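Local coordinates for protein DNA polymerase (Pyrobaculum calidifontis, PDB 5MDN) that probably catalyses template-directed DNA synthesis as a family B polymerase, adding deoxyribonucleotides to a growing strand with release of diphosphate, at residues F3-A8 / V19-V24. Sequence-based numbering, arbitrary orientation.
Sequences FWPLDA and VRVFGV. With MG (magnesium ion), chain C.
Phe3 swings its ring across strand 19-24, CG anti to the backbone N (chi1 180°), and brings the CE1-CZ-CE2 end of the ring up to the backbone of Val21 to Gly23, with the carbonyl O of Val21 at its edge. CE2 packs against CG1 of Val21 at 3.5 Å. Two residues further along the same segment, Pro5 CB meets the same methyl, Val21 CG1, at 3.7 Å, making a small apolar cluster. Gly23 has no side chain to obstruct this approach, and Phe3 CE1 lies beside its CA. Cutting Phe3 back to an alanine would probably leave a gap beside Val21 CG1 and Gly23 CA, where the ring end now sits.

The register of the antiparallel hairpin slips by one here: Leu6 and Asp7 together stand opposite Phe22, a classic beta bulge. Phe22 O accepts from Leu6 N at 2.7 Å and, at the longer distance of 3.3 Å, from Asp7 N, which is tilted 27° from the carbonyl plane, whereas Phe22 N returns a nearly straight bond (167°) to Asp7 O. That oxygen also lies in the plane of the Phe22 ring, at its edge near CD1. The Asp7 carboxylate points elsewhere: OD1 binds the magnesium ion at 2.5 Å, a site shared with Asp363, and OD2 accepts a hydrogen bond from Gly272 N.

Strand 5-12 is an outermost strand of its mixed sheet, and strand 17-24 lies between it and strand 30-35, where Phe3 touches Val31 and Leu33 and Phe22 touches Val32. Trp4 meets Trp130, and helix 115-123 packs on Ala8 through Tyr116.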
ATOM      1  N   PHE A   3      -4.897  19.042 -19.852  1.00 66.34           N
ATOM      2  CA  PHE A   3      -3.857  18.046 -20.099  1.00 61.00           C
ATOM      3  C   PHE A   3      -4.050  16.715 -19.386  1.00 63.20           C
ATOM      4  O   PHE A   3      -3.894  15.670 -20.024  1.00 71.91           O
ATOM      5  CB  PHE A   3      -2.480  18.621 -19.736  1.00 57.07           C
ATOM      6  CG  PHE A   3      -1.362  17.657 -19.961  1.00 53.55           C
ATOM      7  CD1 PHE A   3      -1.257  16.982 -21.166  1.00 53.72           C
ATOM      8  CD2 PHE A   3      -0.419  17.420 -18.980  1.00 53.60           C
ATOM      9  CE1 PHE A   3      -0.239  16.086 -21.385  1.00 54.83           C
ATOM     10  CE2 PHE A   3       0.606  16.528 -19.195  1.00 54.75           C
ATOM     11  CZ  PHE A   3       0.697  15.860 -20.399  1.00 54.77           C
ATOM     12  N   TRP A   4      -4.315  16.707 -18.070  1.00 59.77           N
ATOM     13  CA  TRP A   4      -4.458  15.454 -17.321  1.00 58.42           C
ATOM     14  C   TRP A   4      -3.209  14.578 -17.390  1.00 51.79           C
ATOM     15  O   TRP A   4      -3.071  13.776 -18.322  1.00 46.03           O
ATOM     16  CB  TRP A   4      -5.658  14.649 -17.825  1.00 62.78           C
ATOM     17  CG  TRP A   4      -5.920  13.405 -17.025  1.00 66.51           C
ATOM     18  CD1 TRP A   4      -5.361  12.172 -17.228  1.00 70.62           C
ATOM     19  CD2 TRP A   4      -6.799  13.266 -15.908  1.00 65.04           C
ATOM     20  NE1 TRP A   4      -5.836  11.278 -16.303  1.00 69.35           N
ATOM     21  CE2 TRP A   4      -6.721  11.923 -15.481  1.00 67.07           C
ATOM     22  CE3 TRP A   4      -7.646  14.141 -15.227  1.00 67.31           C
ATOM     23  CZ2 TRP A   4      -7.457  11.441 -14.405  1.00 70.53           C
ATOM     24  CZ3 TRP A   4      -8.374  13.661 -14.158  1.00 72.38           C
ATOM     25  CH2 TRP A   4      -8.271  12.326 -13.755  1.00 74.92           C
ATOM     26  N   PRO A   5      -2.298  14.666 -16.419  1.00 52.53           N
ATOM     27  CA  PRO A   5      -1.038  13.912 -16.516  1.00 53.67           C
ATOM     28  C   PRO A   5      -1.203  12.469 -16.053  1.00 54.60           C
ATOM     29  O   PRO A   5      -1.810  12.202 -15.013  1.00 58.51           O
ATOM     30  CB  PRO A   5      -0.088  14.685 -15.590  1.00 53.19           C
ATOM     31  CG  PRO A   5      -0.757  16.012 -15.356  1.00 52.85           C
ATOM     32  CD  PRO A   5      -2.220  15.703 -15.382  1.00 53.40           C
ATOM     33  N   LEU A   6      -0.664  11.536 -16.840  1.00 53.08           N
ATOM     34  CA  LEU A   6      -0.565  10.128 -16.462  1.00 52.96           C
ATOM     35  C   LEU A   6       0.789   9.784 -15.846  1.00 53.54           C
ATOM     36  O   LEU A   6       0.851   9.212 -14.753  1.00 58.13           O
ATOM     37  CB  LEU A   6      -0.812   9.234 -17.683  1.00 54.40           C
ATOM     38  CG  LEU A   6      -2.230   8.728 -17.948  1.00 56.68           C
ATOM     39  CD1 LEU A   6      -2.302   8.080 -19.319  1.00 60.23           C
ATOM     40  CD2 LEU A   6      -2.651   7.738 -16.872  1.00 58.28           C
ATOM     41  N   ASP A   7       1.877  10.114 -16.541  1.00 48.57           N
ATOM     42  CA  ASP A   7       3.217   9.711 -16.144  1.00 49.82           C
ATOM     43  C   ASP A   7       4.184  10.856 -16.405  1.00 48.08           C
ATOM     44  O   ASP A   7       3.958  11.691 -17.286  1.00 46.52           O
ATOM     45  CB  ASP A   7       3.668   8.455 -16.905  1.00 51.17           C
ATOM     46  CG  ASP A   7       4.911   7.832 -16.315  1.00 53.25           C
ATOM     47  OD1 ASP A   7       5.224   8.129 -15.144  1.00 58.87           O
ATOM     48  OD2 ASP A   7       5.574   7.046 -17.023  1.00 52.35           O
ATOM     49  N   ALA A   8       5.263  10.895 -15.624  1.00 52.80           N
ATOM     50  CA  ALA A   8       6.297  11.908 -15.771  1.00 52.84           C
ATOM     51  C   ALA A   8       7.670  11.257 -15.720  1.00 54.87           C
ATOM     52  O   ALA A   8       7.910  10.357 -14.910  1.00 55.95           O
ATOM     53  CB  ALA A   8       6.181  12.976 -14.679  1.00 54.27           C
ATOM     54  N   VAL A  19      12.347  17.715 -18.618  1.00 59.52           N
ATOM     55  CA  VAL A  19      11.215  17.060 -17.964  1.00 56.20           C
ATOM     56  C   VAL A  19      10.142  16.748 -18.999  1.00 53.54           C
ATOM     57  O   VAL A  19       9.768  17.613 -19.801  1.00 51.04           O
ATOM     58  CB  VAL A  19      10.646  17.941 -16.838  1.00 56.58           C
ATOM     59  CG1 VAL A  19       9.512  17.225 -16.123  1.00 58.45           C
ATOM     60  CG2 VAL A  19      11.739  18.330 -15.863  1.00 57.06           C
ATOM     61  N   ARG A  20       9.641  15.514 -18.977  1.00 53.93           N
ATOM     62  CA  ARG A  20       8.553  15.083 -19.843  1.00 55.04           C
ATOM     63  C   ARG A  20       7.347  14.685 -19.003  1.00 52.75           C
ATOM     64  O   ARG A  20       7.491  14.045 -17.956  1.00 56.16           O
ATOM     65  CB  ARG A  20       8.982  13.904 -20.721  1.00 59.51           C
ATOM     66  CG  ARG A  20      10.241  14.155 -21.531  1.00 62.69           C
ATOM     67  CD  ARG A  20      10.274  13.276 -22.771  1.00 67.03           C
ATOM     68  NE  ARG A  20      11.402  13.596 -23.639  1.00 69.55           N
ATOM     69  CZ  ARG A  20      12.573  12.967 -23.601  1.00 69.86           C
ATOM     70  NH1 ARG A  20      12.771  11.981 -22.738  1.00 70.58           N
ATOM     71  NH2 ARG A  20      13.547  13.325 -24.427  1.00 70.96           N
ATOM     72  N   VAL A  21       6.156  15.069 -19.464  1.00 52.25           N
ATOM     73  CA  VAL A  21       4.899  14.721 -18.807  1.00 51.78           C
ATOM     74  C   VAL A  21       3.952  14.173 -19.867  1.00 52.66           C
ATOM     75  O   VAL A  21       3.638  14.868 -20.841  1.00 53.76           O
ATOM     76  CB  VAL A  21       4.262  15.921 -18.083  1.00 50.46           C
ATOM     77  CG1 VAL A  21       3.174  15.444 -17.137  1.00 51.03           C
ATOM     78  CG2 VAL A  21       5.314  16.722 -17.327  1.00 50.63           C
ATOM     79  N   PHE A  22       3.503  12.934 -19.682  1.00 50.76           N
ATOM     80  CA  PHE A  22       2.601  12.269 -20.613  1.00 50.86           C
ATOM     81  C   PHE A  22       1.170  12.343 -20.090  1.00 53.12           C
ATOM     82  O   PHE A  22       0.927  12.152 -18.895  1.00 51.56           O
ATOM     83  CB  PHE A  22       3.009  10.807 -20.815  1.00 51.35           C
ATOM     84  CG  PHE A  22       4.436  10.626 -21.263  1.00 52.71           C
ATOM     85  CD1 PHE A  22       5.473  10.620 -20.343  1.00 54.49           C
ATOM     86  CD2 PHE A  22       4.739  10.458 -22.604  1.00 53.27           C
ATOM     87  CE1 PHE A  22       6.784  10.453 -20.751  1.00 51.89           C
ATOM     88  CE2 PHE A  22       6.049  10.292 -23.019  1.00 52.05           C
ATOM     89  CZ  PHE A  22       7.072  10.288 -22.090  1.00 50.98           C
ATOM     90  N   GLY A  23       0.227  12.607 -20.986  1.00 54.48           N
ATOM     91  CA  GLY A  23      -1.146  12.785 -20.563  1.00 57.49           C
ATOM     92  C   GLY A  23      -2.127  12.748 -21.715  1.00 59.06           C
ATOM     93  O   GLY A  23      -1.804  12.300 -22.815  1.00 63.98           O
ATOM     94  N   VAL A  24      -3.339  13.230 -21.438  1.00 60.78           N
ATOM     95  CA  VAL A  24      -4.482  13.128 -22.345  1.00 62.87           C
ATOM     96  C   VAL A  24      -5.083  14.518 -22.514  1.00 65.06           C
ATOM     97  O   VAL A  24      -5.782  15.006 -21.619  1.00 65.03           O
ATOM     98  CB  VAL A  24      -5.541  12.145 -21.828  1.00 62.52           C
ATOM     99  CG1 VAL A  24      -6.745  12.126 -22.758  1.00 63.41           C
ATOM    100  CG2 VAL A  24      -4.951  10.749 -21.684  1.00 63.63           C
TER
HETATM  101 MG    MG C 801       6.678   6.530 -13.868  1.00 35.65          MG